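Side-chain contacts in DNAation factor-related protein 4 (Drosophila melanogaster, PDB 5XPC), which is an apoptotic DNA fragmentation factor, probably a DNA endonuclease, represented here by its CIDE domain, which forms higher-order assemblies important for DNA fragmentation: residues 12-17 with 23-28; 28-33 with 46-51. One frame throughout, in Å; residues are numbered along the deposited sequence.

Interaction 1: 12-17 with 23-28; sequences YKVTDN and YGIGAN
Tyr12 and Ile25 face each other as an antiparallel hydrogen-bonded pair, and the ring of Tyr12 then runs on along the neighbouring strand as far as Ala27. From its backbone outward, CB of Tyr12 lies 3.9 Å from Ile25 O. With chi1 at -56° CG stands anti to the carbonyl carbon, which directs the ring along strand 22-27. CD1 still passes near Ile25 O, while CE1 comes 3.7 Å from Ala27 O, which sits at the ring edge near its plane, and more loosely approaches the Ala27 methyl. The hydroxyl at the tip meets a water in the ring plane, Tyr12 OH to water O being 2.6 Å, and the same water donates to Ala27 O; the hydroxyl also hydrogen-bonds Arg10 NH1, its strongest polar partner.

Two pairs of backbone bonds hold the strands together. Ile25 N gives a nearly straight bond of 2.8 Å to Tyr12 O, and Tyr12 N returns one to Ile25 O; two residues along, Val14 and Tyr23 bond in both directions. Between the two bonded pairs Lys13 lies opposite Gly24, whose CA approaches Tyr12 O at 3.3 Å in a CA-H...O contact. On the sheet face that carries Tyr12, CG2 of Val14 meets CD1 of Ile25 at 4.1 Å, the two side chains crossing at a slant. On the other face Lys13 extends to a salt bridge with Asp53 of the second subunit. Along strand 22-27, Tyr23 and Gly24 pair in parallel with a strand of the same subunit, so the sheet runs on across the interface.

The hairpin thus combines a largely apolar face, turned to helix 30-40, with a basic side chain spent on a neighbour's carboxylate, an electrostatic pairing consistent with the charged interfaces by which CIDE domains assemble.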
loop_
_atom_site.group_PDB
_atom_site.type_symbol
_atom_site.label_atom_id
_atom_site.label_comp_id
_atom_site.label_asym_id
_atom_site.label_seq_id
_atom_site.Cartn_x
_atom_site.Cartn_y
_atom_site.Cartn_z
ATOM N N TYR B 12 19.653 4.475 11.654
ATOM C CA TYR B 12 19.365 4.830 10.264
ATOM C C TYR B 12 20.655 4.777 9.453
ATOM O O TYR B 12 21.757 4.807 10.006
ATOM C CB TYR B 12 18.742 6.237 10.147
ATOM C CG TYR B 12 17.469 6.453 10.957
ATOM C CD1 TYR B 12 17.493 7.155 12.159
ATOM C CD2 TYR B 12 16.241 5.966 10.511
ATOM C CE1 TYR B 12 16.323 7.363 12.901
ATOM C CE2 TYR B 12 15.069 6.175 11.242
ATOM C CZ TYR B 12 15.115 6.870 12.433
ATOM O OH TYR B 12 13.945 7.072 13.154
ATOM N N LYS B 13 20.519 4.717 8.125
ATOM C CA LYS B 13 21.671 4.721 7.231
ATOM C C LYS B 13 21.598 5.937 6.318
ATOM O O LYS B 13 20.530 6.244 5.774
ATOM C CB LYS B 13 21.742 3.435 6.404
ATOM C CG LYS B 13 21.963 2.196 7.273
ATOM C CD LYS B 13 21.873 0.908 6.469
ATOM C CE LYS B 13 21.994 -0.309 7.376
ATOM N NZ LYS B 13 22.035 -1.552 6.556
ATOM N N VAL B 14 22.730 6.623 6.166
ATOM C CA VAL B 14 22.821 7.868 5.404
ATOM C C VAL B 14 24.039 7.808 4.497
ATOM O O VAL B 14 25.140 7.448 4.939
ATOM C CB VAL B 14 22.911 9.100 6.327
ATOM C CG1 VAL B 14 23.068 10.398 5.502
ATOM C CG2 VAL B 14 21.683 9.182 7.230
ATOM N N THR B 15 23.848 8.172 3.234
ATOM C CA THR B 15 24.955 8.339 2.313
ATOM C C THR B 15 24.664 9.569 1.464
ATOM O O THR B 15 23.608 10.199 1.589
ATOM C CB THR B 15 25.160 7.056 1.480
ATOM O OG1 THR B 15 26.372 7.141 0.719
ATOM C CG2 THR B 15 23.950 6.793 0.561
ATOM N N ASP B 16 25.614 9.937 0.619
ATOM C CA ASP B 16 25.404 11.062 -0.276
ATOM C C ASP B 16 24.940 10.543 -1.635
ATOM O O ASP B 16 24.779 9.338 -1.852
ATOM C CB ASP B 16 26.658 11.938 -0.379
ATOM C CG ASP B 16 27.903 11.169 -0.797
ATOM O OD1 ASP B 16 27.794 10.028 -1.286
ATOM O OD2 ASP B 16 29.010 11.732 -0.648
ATOM N N ASN B 17 24.697 11.471 -2.559
ATOM C CA ASN B 17 24.098 11.074 -3.827
ATOM C C ASN B 17 25.032 10.184 -4.641
ATOM O O ASN B 17 24.567 9.369 -5.448
ATOM C CB ASN B 17 23.691 12.311 -4.623
ATOM C CG ASN B 17 22.623 12.004 -5.650
ATOM O OD1 ASN B 17 21.744 11.167 -5.418
ATOM N ND2 ASN B 17 22.690 12.677 -6.791
ATOM N N TYR B 23 27.299 5.898 6.318
ATOM C CA TYR B 23 27.308 5.935 7.771
ATOM C C TYR B 23 26.012 5.380 8.329
ATOM O O TYR B 23 24.924 5.730 7.859
ATOM C CB TYR B 23 27.506 7.354 8.293
ATOM C CG TYR B 23 28.808 7.958 7.863
ATOM C CD1 TYR B 23 28.873 8.802 6.757
ATOM C CD2 TYR B 23 29.983 7.669 8.546
ATOM C CE1 TYR B 23 30.080 9.353 6.356
ATOM C CE2 TYR B 23 31.187 8.220 8.153
ATOM C CZ TYR B 23 31.229 9.060 7.057
ATOM O OH TYR B 23 32.433 9.607 6.661
ATOM N N GLY B 24 26.136 4.518 9.337
ATOM C CA GLY B 24 25.016 4.210 10.208
ATOM C C GLY B 24 25.026 5.232 11.328
ATOM O O GLY B 24 26.078 5.514 11.910
ATOM N N ILE B 25 23.857 5.800 11.612
ATOM C CA ILE B 25 23.710 6.910 12.548
ATOM C C ILE B 25 22.512 6.644 13.446
ATOM O O ILE B 25 21.421 6.336 12.954
ATOM C CB ILE B 25 23.511 8.248 11.808
ATOM C CG1 ILE B 25 24.738 8.574 10.944
ATOM C CG2 ILE B 25 23.211 9.364 12.795
ATOM C CD1 ILE B 25 24.539 9.840 10.092
ATOM N N GLY B 26 22.699 6.808 14.755
ATOM C CA GLY B 26 21.588 6.739 15.696
ATOM C C GLY B 26 21.006 8.120 15.954
ATOM O O GLY B 26 21.736 9.090 16.157
ATOM N N ALA B 27 19.676 8.203 15.923
ATOM C CA ALA B 27 19.022 9.476 16.185
ATOM C C ALA B 27 17.624 9.247 16.742
ATOM O O ALA B 27 16.979 8.227 16.467
ATOM C CB ALA B 27 18.949 10.352 14.917
ATOM N N ASN B 28 17.155 10.225 17.518
ATOM C CA ASN B 28 15.815 10.193 18.087
ATOM C C ASN B 28 14.914 11.279 17.511
ATOM O O ASN B 28 13.806 11.477 18.011
ATOM C CB ASN B 28 15.883 10.303 19.617
ATOM C CG ASN B 28 16.480 11.617 20.094
ATOM O OD1 ASN B 28 16.727 12.527 19.307
ATOM N ND2 ASN B 28 16.695 11.727 21.400
HETATM O O HOH W 1 14.217 8.177 15.515
#

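Interaction 2: 28-33 with 46-51; sequences NSLEML and PHLYLA
Leu48 sends a single methyl, CD1, from strand 47-50 against two leucines on the first turn of helix 30-40. The tight part of the contact lies at Leu33, where both CG and CD2 come 3.6 Å from Leu48 CD1, the two side chains meeting at an angle. Leu30 adds its own CD1, 3.7 Å from the same methyl, but these two side chains run past one another in opposite directions. In Leu48 a chi1 of -65° places CG anti to the carbonyl carbon, and the extended continuation (chi2 176°) carries CD1 out to the helix. This reach matters because the backbones are well separated, the CA atoms of Leu30 and Leu48 being 8.8 Å apart. No hydrogen bond crosses the contact, and the attraction is purely apolar.

Toward Leu30 the contact thins, and beyond it the start of the helix is more exposed and polar. Leu30 is partly exposed and gives less surface to the strand than the buried Leu33 does, while Glu31 projects into solvent. The start of the helix is instead held by its own polar groups: Ser29, the N-cap residue, accepts a bond of 2.9 Å at OG from Met32 N, nearly straight at 165°. Asp60 OD1 accepts from Leu30 N, so a carboxylate also sits at this end, where it would be expected to interact favourably with the helix dipole.

Leu63 of helix 60-65 packs on both Leu30 and Leu33, and Phe72 of strand 71-75, one of the two inner strands, touches Leu33, so the leucines join a wider hydrophobic layer. A helix laid across one face of a mixed sheet of strand order 2-1-4-3, its apolar side packed on the strands, is characteristic of the ubiquitin-like roll adopted by CIDE-N domains.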
loop_
_atom_site.group_PDB
_atom_site.type_symbol
_atom_site.label_atom_id
_atom_site.label_comp_id
_atom_site.label_asym_id
_atom_site.label_seq_id
_atom_site.Cartn_x
_atom_site.Cartn_y
_atom_site.Cartn_z
ATOM N N ASN B 28 17.155 10.225 17.518
ATOM C CA ASN B 28 15.815 10.193 18.087
ATOM C C ASN B 28 14.914 11.279 17.511
ATOM O O ASN B 28 13.806 11.477 18.011
ATOM C CB ASN B 28 15.883 10.303 19.617
ATOM C CG ASN B 28 16.480 11.617 20.094
ATOM O OD1 ASN B 28 16.727 12.527 19.307
ATOM N ND2 ASN B 28 16.695 11.727 21.400
ATOM N N SER B 29 15.370 11.996 16.483
ATOM C CA SER B 29 14.559 13.017 15.832
ATOM C C SER B 29 15.156 13.296 14.462
ATOM O O SER B 29 16.336 13.028 14.210
ATOM C CB SER B 29 14.496 14.311 16.656
ATOM O OG SER B 29 15.717 15.035 16.547
ATOM N N LEU B 30 14.322 13.844 13.576
ATOM C CA LEU B 30 14.821 14.273 12.277
ATOM C C LEU B 30 15.865 15.375 12.435
ATOM O O LEU B 30 16.890 15.375 11.739
ATOM C CB LEU B 30 13.661 14.744 11.401
ATOM C CG LEU B 30 14.012 15.300 10.023
ATOM C CD1 LEU B 30 14.751 14.253 9.197
ATOM C CD2 LEU B 30 12.737 15.769 9.305
ATOM N N GLU B 31 15.623 16.317 13.352
ATOM C CA GLU B 31 16.598 17.373 13.618
ATOM C C GLU B 31 17.962 16.790 13.974
ATOM O O GLU B 31 18.996 17.211 13.434
ATOM C CB GLU B 31 16.091 18.276 14.742
ATOM C CG GLU B 31 17.112 19.285 15.226
ATOM C CD GLU B 31 16.545 20.235 16.264
ATOM O OE1 GLU B 31 15.559 19.867 16.939
ATOM O OE2 GLU B 31 17.085 21.355 16.398
ATOM N N MET B 32 17.981 15.811 14.881
ATOM C CA MET B 32 19.240 15.173 15.262
ATOM C C MET B 32 19.863 14.413 14.093
ATOM O O MET B 32 21.087 14.453 13.898
ATOM C CB MET B 32 19.017 14.229 16.447
ATOM C CG MET B 32 20.265 13.413 16.803
ATOM S SD MET B 32 20.090 12.302 18.217
ATOM C CE MET B 32 19.835 13.463 19.564
ATOM N N LEU B 33 19.049 13.694 13.313
ATOM C CA LEU B 33 19.608 12.899 12.224
ATOM C C LEU B 33 20.254 13.793 11.181
ATOM O O LEU B 33 21.337 13.483 10.669
ATOM C CB LEU B 33 18.532 12.028 11.578
ATOM C CG LEU B 33 18.999 11.083 10.463
ATOM C CD1 LEU B 33 20.224 10.264 10.908
ATOM C CD2 LEU B 33 17.859 10.132 10.055
ATOM N N PRO B 46 21.135 20.980 4.371
ATOM C CA PRO B 46 20.928 19.538 4.191
ATOM C C PRO B 46 19.476 19.134 4.407
ATOM O O PRO B 46 18.800 19.632 5.310
ATOM C CB PRO B 46 21.843 18.910 5.253
ATOM C CG PRO B 46 21.976 19.972 6.297
ATOM C CD PRO B 46 22.000 21.273 5.525
ATOM N N HIS B 47 19.008 18.222 3.556
ATOM C CA HIS B 47 17.734 17.541 3.722
ATOM C C HIS B 47 17.959 16.063 3.464
ATOM O O HIS B 47 18.922 15.680 2.796
ATOM C CB HIS B 47 16.670 18.066 2.751
ATOM C CG HIS B 47 16.235 19.463 3.047
ATOM N ND1 HIS B 47 16.830 20.564 2.467
ATOM C CD2 HIS B 47 15.266 19.943 3.856
ATOM C CE1 HIS B 47 16.244 21.662 2.905
ATOM N NE2 HIS B 47 15.293 21.315 3.750
ATOM N N LEU B 48 17.049 15.239 3.978
ATOM C CA LEU B 48 17.116 13.794 3.812
ATOM C C LEU B 48 16.062 13.334 2.813
ATOM O O LEU B 48 14.919 13.805 2.833
ATOM C CB LEU B 48 16.908 13.074 5.148
ATOM C CG LEU B 48 17.976 13.306 6.216
ATOM C CD1 LEU B 48 17.557 12.598 7.492
ATOM C CD2 LEU B 48 19.336 12.821 5.747
ATOM N N TYR B 49 16.456 12.418 1.937
ATOM C CA TYR B 49 15.586 11.867 0.910
ATOM C C TYR B 49 15.707 10.355 0.939
ATOM O O TYR B 49 16.799 9.827 1.152
ATOM C CB TYR B 49 15.975 12.364 -0.476
ATOM C CG TYR B 49 16.018 13.872 -0.607
ATOM C CD1 TYR B 49 17.114 14.594 -0.157
ATOM C CD2 TYR B 49 14.961 14.567 -1.190
ATOM C CE1 TYR B 49 17.160 16.001 -0.289
ATOM C CE2 TYR B 49 14.996 15.961 -1.330
ATOM C CZ TYR B 49 16.093 16.669 -0.872
ATOM O OH TYR B 49 16.138 18.055 -1.006
ATOM N N LEU B 50 14.600 9.662 0.689
ATOM C CA LEU B 50 14.651 8.206 0.592
ATOM C C LEU B 50 15.512 7.792 -0.597
ATOM O O LEU B 50 15.309 8.269 -1.714
ATOM C CB LEU B 50 13.240 7.643 0.431
ATOM C CG LEU B 50 12.290 7.797 1.617
ATOM C CD1 LEU B 50 10.944 7.186 1.256
ATOM C CD2 LEU B 50 12.877 7.098 2.840
ATOM N N ALA B 51 16.475 6.891 -0.361
ATOM C CA ALA B 51 17.263 6.374 -1.479
ATOM C C ALA B 51 16.408 5.543 -2.433
ATOM O O ALA B 51 16.727 5.449 -3.625
ATOM C CB ALA B 51 18.441 5.535 -0.966
#

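Interaction 1 and interaction 2 lie in series along the chain, share Asn28 and have centres about 8 Å apart. Leu33 joins them: its CD1 packs against Ile25 CG2 at 3.6 Å and its CD2 against Tyr12 CD1 at 3.7 Å, so one side chain bridges the hairpin and strand 47-50. A second junction lies at the turn into the helix, where Ala27 CA is 3.6 Å from Met32 SD. Both contacts therefore feed the core between helix 30-40 and the sheet, whereas Lys13, on the other face of the hairpin, is directed to the second subunit and also binds a glycerol probably derived from crystallisation.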